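Local coordinates for signal recognition particle 19 kDa protein (Pyrococcus furiosus, PDB 3DLU), which probably binds 7S RNA directly and helps the 54 kDa subunit join the signal recognition particle, which targets nascent membrane proteins to the cytoplasmic membrane, at residues A[2-8]-A[71-77]; A[42-46]-A[87-91]. All blocks are in the same frame, centred on the assembly; numbering follows the deposited sequence. Where two conformers were deposited one is given.

Contact 1. Residues A[2-8]-A[71-77]; sequences GRFVVWP and GMIVLES
Arg-3 grips Glu-76 side-on: its NE lies 2.9 Å from Glu-76 OE2, and its NH2 reaches the same oxygen at 2.8 Å. That oxygen sits in the guanidinium plane, yet both nitrogens come to it from one face of the carboxylate, the planes 50° apart. The arginine leaves with CG anti to the backbone N (chi1 -174°), which lays CG against Val-74 CG1 at 3.7 Å, and the bend at chi3 then turns the guanidinium to the acid. A methionine in its place would probably leave Glu-76 OE2 without both of its donors from strand 3-6. On this same face Val-5 CG2 meets Met-72 CE at 3.8 Å, the side chains set roughly perpendicular. Strand 3-6 is outermost within this chain in an antiparallel sheet of order 1-3-2, with 68-76 in the middle, and paired backbone bonds join Gly-2 to Ser-77, Phe-4 to Leu-75 and Val-6 to Ile-73. The shortest runs from Val-6 N to Ile-73 O, 2.7 Å and nearly straight at 174°. On the other face Val-6 CG2 touches Leu-75 CD1 at 3.7 Å in one of two leucine conformers, while the Phe-4 ring has Leu-75 O over one side. Helix 81-100 packs against Phe-4, Val-6 and Leu-75, and helix 34-43 against Ile-73 and Pro-8. A second subunit shares backbone bonds with Arg-3, and its Trp-7 packs on Met-72.

Contact 2. Residues A[42-46]-A[87-91]; sequences EELKF and LIAQK
The Phe-46 ring carries Leu-44 CB over the centre of one face, 3.8 Å above its plane, and meets Leu-87 at its edge, with CZ 4.1 Å from Leu-87 CD1. Ile-88 comes in obliquely, its CG1 4.0 Å from Phe-46 CE2. Leu-44, two residues earlier in the chain, thus lies between the ring and the lysine chain: its CD1 branch rests on Ile-88 CG1 at 3.7 Å and also touches the CB of Leu-87, whereas CD2 is 4.0 Å from Lys-91 CE, the two side chains running antiparallel alongside each other. With chi1 at 177° Lys-91 starts away from its own nitrogen, and turns at chi2 and chi3 bring its methylenes beside Leu-44 and its amine towards Glu-43. The salt bridge there is long, 3.8 Å from Glu-43 OE1 to Lys-91 NZ, and the amine has a second acid in Glu-94 on its own helix. Leu-44 and Phe-46 flank the Schellman motif that ends helix 34-43: Lys-45 takes a positive phi of 71°, and the chain then leads through Phe-46 into strand 47-56. Here the C-terminal end of helix 34-43 packs against helix 81-100, whose Ile-88 and Lys-91 meet Ala-40, while Phe-46 is also bordered by Ala-41 and by Ser-77, Pro-78 and Tyr-79 of the turn that leads from strand 68-76 into helix 81-100.

Contacts 1 and 2 have centres about 12 Å apart and meet directly. In one of the two Leu-75 conformers, Leu-75 CD1 of the middle strand lies 3.8 Å from Ile-88 CD1, joining the helix-facing side of the sheet to the packing between the two helices. Phe-46 is the second junction, with its CB 3.4 Å from Glu-76 O and its CE1 3.3 Å from Ser-77 OG, a hydroxyl hydrogen-bonded to Ser-84 OG and merely packed against by the ring. Their segments alternate along the chain: 42-46 falls between the paired strands of contact 1, and 87-91 follows strand 68-76 in the next helix. Contact 1 fixes the outer strand 3-6 to the middle strand, and contact 2 holds together the two helices that cover one face of the sheet.

Contact 1. Residues A[2-8]-A[71-77]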
loop_
_atom_site.group_PDB
_atom_site.type_symbol
_atom_site.label_atom_id
_atom_site.label_comp_id
_atom_site.label_asym_id
_atom_site.label_seq_id
_atom_site.Cartn_x
_atom_site.Cartn_y
_atom_site.Cartn_z
ATOM N N GLY A 2 -4.985 16.890 -17.020
ATOM C CA GLY A 2 -4.585 17.035 -15.633
ATOM C C GLY A 2 -4.372 15.698 -14.952
ATOM O O GLY A 2 -4.791 14.658 -15.452
ATOM N N ARG A 3 -3.720 15.735 -13.799
ATOM C CA ARG A 3 -3.445 14.547 -13.015
ATOM C C ARG A 3 -4.408 14.491 -11.825
ATOM O O ARG A 3 -4.663 15.501 -11.182
ATOM C CB ARG A 3 -1.997 14.597 -12.534
ATOM C CG ARG A 3 -1.506 13.367 -11.827
ATOM C CD ARG A 3 -0.036 13.556 -11.455
ATOM N NE ARG A 3 0.833 13.567 -12.630
ATOM C CZ ARG A 3 2.147 13.352 -12.579
ATOM N NH1 ARG A 3 2.731 13.112 -11.412
ATOM N NH2 ARG A 3 2.877 13.359 -13.692
ATOM N N PHE A 4 -4.966 13.315 -11.550
ATOM C CA PHE A 4 -5.880 13.163 -10.419
ATOM C C PHE A 4 -5.941 11.715 -9.968
ATOM O O PHE A 4 -5.471 10.815 -10.666
ATOM C CB PHE A 4 -7.290 13.676 -10.765
ATOM C CG PHE A 4 -7.863 13.062 -12.013
ATOM C CD1 PHE A 4 -7.749 13.709 -13.236
ATOM C CD2 PHE A 4 -8.486 11.825 -11.970
ATOM C CE1 PHE A 4 -8.260 13.135 -14.394
ATOM C CE2 PHE A 4 -9.000 11.239 -13.128
ATOM C CZ PHE A 4 -8.888 11.895 -14.337
ATOM N N VAL A 5 -6.534 11.497 -8.802
ATOM C CA VAL A 5 -6.690 10.163 -8.265
ATOM C C VAL A 5 -8.035 9.569 -8.693
ATOM O O VAL A 5 -9.032 10.278 -8.808
ATOM C CB VAL A 5 -6.583 10.172 -6.718
ATOM C CG1 VAL A 5 -7.707 11.008 -6.096
ATOM C CG2 VAL A 5 -6.593 8.758 -6.169
ATOM N N VAL A 6 -8.032 8.271 -8.964
ATOM C CA VAL A 6 -9.265 7.502 -9.113
ATOM C C VAL A 6 -9.339 6.487 -7.981
ATOM O O VAL A 6 -8.436 5.669 -7.780
ATOM C CB VAL A 6 -9.353 6.804 -10.475
ATOM C CG1 VAL A 6 -10.635 5.950 -10.565
ATOM C CG2 VAL A 6 -9.322 7.838 -11.607
ATOM N N TRP A 7 -10.415 6.567 -7.213
ATOM C CA TRP A 7 -10.657 5.634 -6.133
ATOM C C TRP A 7 -11.815 4.740 -6.630
ATOM O O TRP A 7 -12.866 5.257 -7.017
ATOM C CB TRP A 7 -10.992 6.438 -4.861
ATOM C CG TRP A 7 -11.427 5.619 -3.689
ATOM C CD1 TRP A 7 -10.801 4.518 -3.179
ATOM C CD2 TRP A 7 -12.563 5.862 -2.849
ATOM N NE1 TRP A 7 -11.498 4.041 -2.084
ATOM C CE2 TRP A 7 -12.580 4.853 -1.862
ATOM C CE3 TRP A 7 -13.573 6.830 -2.841
ATOM C CZ2 TRP A 7 -13.572 4.786 -0.872
ATOM C CZ3 TRP A 7 -14.560 6.761 -1.856
ATOM C CH2 TRP A 7 -14.548 5.741 -0.891
ATOM N N PRO A 8 -11.599 3.414 -6.709
ATOM C CA PRO A 8 -12.580 2.549 -7.388
ATOM C C PRO A 8 -14.021 2.745 -6.893
ATOM O O PRO A 8 -14.960 2.637 -7.682
ATOM C CB PRO A 8 -12.078 1.139 -7.058
ATOM C CG PRO A 8 -10.580 1.317 -6.958
ATOM C CD PRO A 8 -10.438 2.641 -6.228
ATOM N N GLY A 71 -7.677 0.070 -2.997
ATOM C CA GLY A 71 -6.704 0.603 -3.935
ATOM C C GLY A 71 -6.966 2.003 -4.431
ATOM O O GLY A 71 -7.950 2.645 -4.046
ATOM N N MET A 72 -6.065 2.477 -5.285
ATOM C CA MET A 72 -6.193 3.791 -5.903
ATOM C C MET A 72 -5.289 3.868 -7.108
ATOM O O MET A 72 -4.301 3.127 -7.212
ATOM C CB MET A 72 -5.849 4.924 -4.924
ATOM C CG MET A 72 -4.363 4.998 -4.529
ATOM S SD MET A 72 -3.306 6.032 -5.583
ATOM C CE MET A 72 -3.275 7.601 -4.657
ATOM N N ILE A 73 -5.643 4.744 -8.032
ATOM C CA ILE A 73 -4.881 4.910 -9.262
ATOM C C ILE A 73 -4.685 6.395 -9.448
ATOM O O ILE A 73 -5.623 7.169 -9.287
ATOM C CB ILE A 73 -5.635 4.367 -10.511
ATOM C CG1 ILE A 73 -6.059 2.901 -10.339
ATOM C CG2 ILE A 73 -4.761 4.510 -11.751
ATOM C CD1 ILE A 73 -7.399 2.704 -9.643
ATOM N N VAL A 74 -3.463 6.805 -9.765
ATOM C CA VAL A 74 -3.224 8.173 -10.178
ATOM C C VAL A 74 -3.093 8.140 -11.691
ATOM O O VAL A 74 -2.337 7.337 -12.234
ATOM C CB VAL A 74 -1.924 8.730 -9.556
ATOM C CG1 VAL A 74 -1.670 10.131 -10.066
ATOM C CG2 VAL A 74 -2.024 8.720 -8.019
ATOM N N LEU A 75 -3.859 9.010 -12.353
ATOM C CA LEU A 75 -3.944 9.068 -13.808
ATOM C C LEU A 75 -3.758 10.493 -14.340
ATOM O O LEU A 75 -3.947 11.462 -13.611
ATOM C CB LEU A 75 -5.318 8.559 -14.264
ATOM C CG LEU A 75 -5.702 7.103 -14.014
ATOM C CD1 LEU A 75 -7.150 6.860 -14.430
ATOM C CD2 LEU A 75 -4.755 6.164 -14.757
ATOM N N GLU A 76 -3.384 10.614 -15.615
ATOM C CA GLU A 76 -3.456 11.890 -16.310
ATOM C C GLU A 76 -4.409 11.725 -17.483
ATOM O O GLU A 76 -4.328 10.738 -18.206
ATOM C CB GLU A 76 -2.073 12.313 -16.815
ATOM C CG GLU A 76 -1.214 12.888 -15.724
ATOM C CD GLU A 76 0.194 13.225 -16.192
ATOM O OE1 GLU A 76 0.622 12.712 -17.242
ATOM O OE2 GLU A 76 0.864 14.006 -15.495
ATOM N N SER A 77 -5.295 12.693 -17.677
ATOM C CA SER A 77 -6.297 12.596 -18.735
ATOM C C SER A 77 -6.534 13.984 -19.323
ATOM O O SER A 77 -6.436 14.971 -18.605
ATOM C CB SER A 77 -7.598 12.048 -18.131
ATOM O OG SER A 77 -8.724 12.301 -18.951
#

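Contact 2. Residues A[42-46]-A[87-91]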
loop_
_atom_site.group_PDB
_atom_site.type_symbol
_atom_site.label_atom_id
_atom_site.label_comp_id
_atom_site.label_asym_id
_atom_site.label_seq_id
_atom_site.Cartn_x
_atom_site.Cartn_y
_atom_site.Cartn_z
ATOM N N GLU A 42 -5.815 2.831 -19.962
ATOM C CA GLU A 42 -4.855 2.612 -21.038
ATOM C C GLU A 42 -5.581 2.583 -22.378
ATOM O O GLU A 42 -5.156 3.219 -23.343
ATOM C CB GLU A 42 -4.089 1.318 -20.799
ATOM C CG GLU A 42 -3.080 1.415 -19.645
ATOM C CD GLU A 42 -2.489 0.067 -19.261
ATOM O OE1 GLU A 42 -3.045 -0.973 -19.680
ATOM O OE2 GLU A 42 -1.471 0.052 -18.534
ATOM N N GLU A 43 -6.699 1.867 -22.433
ATOM C CA GLU A 43 -7.480 1.837 -23.659
ATOM C C GLU A 43 -7.989 3.222 -24.048
ATOM O O GLU A 43 -8.099 3.528 -25.241
ATOM C CB GLU A 43 -8.632 0.827 -23.575
ATOM C CG GLU A 43 -8.204 -0.607 -23.827
ATOM C CD GLU A 43 -9.231 -1.394 -24.629
ATOM O OE1 GLU A 43 -10.202 -0.778 -25.130
ATOM O OE2 GLU A 43 -9.064 -2.627 -24.763
ATOM N N LEU A 44 -8.280 4.054 -23.048
ATOM C CA LEU A 44 -8.769 5.418 -23.267
ATOM C C LEU A 44 -7.633 6.403 -23.560
ATOM O O LEU A 44 -7.882 7.597 -23.770
ATOM C CB LEU A 44 -9.558 5.913 -22.045
ATOM C CG LEU A 44 -10.869 5.148 -21.808
ATOM C CD1 LEU A 44 -11.401 5.363 -20.396
ATOM C CD2 LEU A 44 -11.907 5.539 -22.861
ATOM N N LYS A 45 -6.408 5.891 -23.555
ATOM C CA LYS A 45 -5.197 6.688 -23.810
ATOM C C LYS A 45 -4.873 7.649 -22.670
ATOM O O LYS A 45 -4.277 8.704 -22.885
ATOM C CB LYS A 45 -5.304 7.479 -25.111
ATOM C CG LYS A 45 -5.888 6.711 -26.271
ATOM C CD LYS A 45 -4.874 6.031 -27.127
ATOM C CE LYS A 45 -5.417 5.955 -28.552
ATOM N NZ LYS A 45 -4.627 5.057 -29.410
ATOM N N PHE A 46 -5.281 7.301 -21.460
ATOM C CA PHE A 46 -4.902 8.090 -20.306
ATOM C C PHE A 46 -3.524 7.598 -19.907
ATOM O O PHE A 46 -3.119 6.504 -20.293
ATOM C CB PHE A 46 -5.882 7.894 -19.141
ATOM C CG PHE A 46 -7.295 8.340 -19.432
ATOM C CD1 PHE A 46 -7.587 9.142 -20.527
ATOM C CD2 PHE A 46 -8.324 7.993 -18.573
ATOM C CE1 PHE A 46 -8.888 9.562 -20.779
ATOM C CE2 PHE A 46 -9.639 8.414 -18.813
ATOM C CZ PHE A 46 -9.918 9.192 -19.914
ATOM N N LEU A 87 -16.127 7.755 -18.541
ATOM C CA LEU A 87 -15.509 7.061 -19.664
ATOM C C LEU A 87 -14.923 5.734 -19.207
ATOM O O LEU A 87 -15.041 4.719 -19.895
ATOM C CB LEU A 87 -14.400 7.916 -20.281
ATOM C CG LEU A 87 -14.872 9.133 -21.075
ATOM C CD1 LEU A 87 -13.689 10.065 -21.315
ATOM C CD2 LEU A 87 -15.477 8.656 -22.393
ATOM N N ILE A 88 -14.272 5.753 -18.045
ATOM C CA ILE A 88 -13.656 4.552 -17.499
ATOM C C ILE A 88 -14.710 3.497 -17.164
ATOM O O ILE A 88 -14.561 2.326 -17.529
ATOM C CB ILE A 88 -12.820 4.884 -16.252
ATOM C CG1 ILE A 88 -11.541 5.594 -16.679
ATOM C CG2 ILE A 88 -12.475 3.613 -15.461
ATOM C CD1 ILE A 88 -10.742 6.165 -15.504
ATOM N N ALA A 89 -15.776 3.921 -16.485
ATOM C CA ALA A 89 -16.858 3.006 -16.120
ATOM C C ALA A 89 -17.458 2.340 -17.364
ATOM O O ALA A 89 -17.627 1.106 -17.414
ATOM C CB ALA A 89 -17.943 3.747 -15.322
ATOM N N GLN A 90 -17.754 3.144 -18.379
ATOM C CA GLN A 90 -18.384 2.611 -19.582
ATOM C C GLN A 90 -17.434 1.690 -20.353
ATOM O O GLN A 90 -17.864 0.705 -20.951
ATOM C CB GLN A 90 -18.954 3.733 -20.455
ATOM C CG GLN A 90 -19.763 3.248 -21.674
ATOM C CD GLN A 90 -20.951 2.341 -21.326
ATOM O OE1 GLN A 90 -21.393 2.269 -20.181
ATOM N NE2 GLN A 90 -21.478 1.659 -22.334
ATOM N N LYS A 91 -16.138 1.985 -20.303
ATOM C CA LYS A 91 -15.149 1.117 -20.923
ATOM C C LYS A 91 -15.069 -0.233 -20.197
ATOM O O LYS A 91 -14.939 -1.285 -20.835
ATOM C CB LYS A 91 -13.784 1.808 -20.949
ATOM C CG LYS A 91 -12.669 0.950 -21.510
ATOM C CD LYS A 91 -12.887 0.647 -22.985
ATOM C CE LYS A 91 -13.206 1.911 -23.762
ATOM N NZ LYS A 91 -13.213 1.619 -25.229
#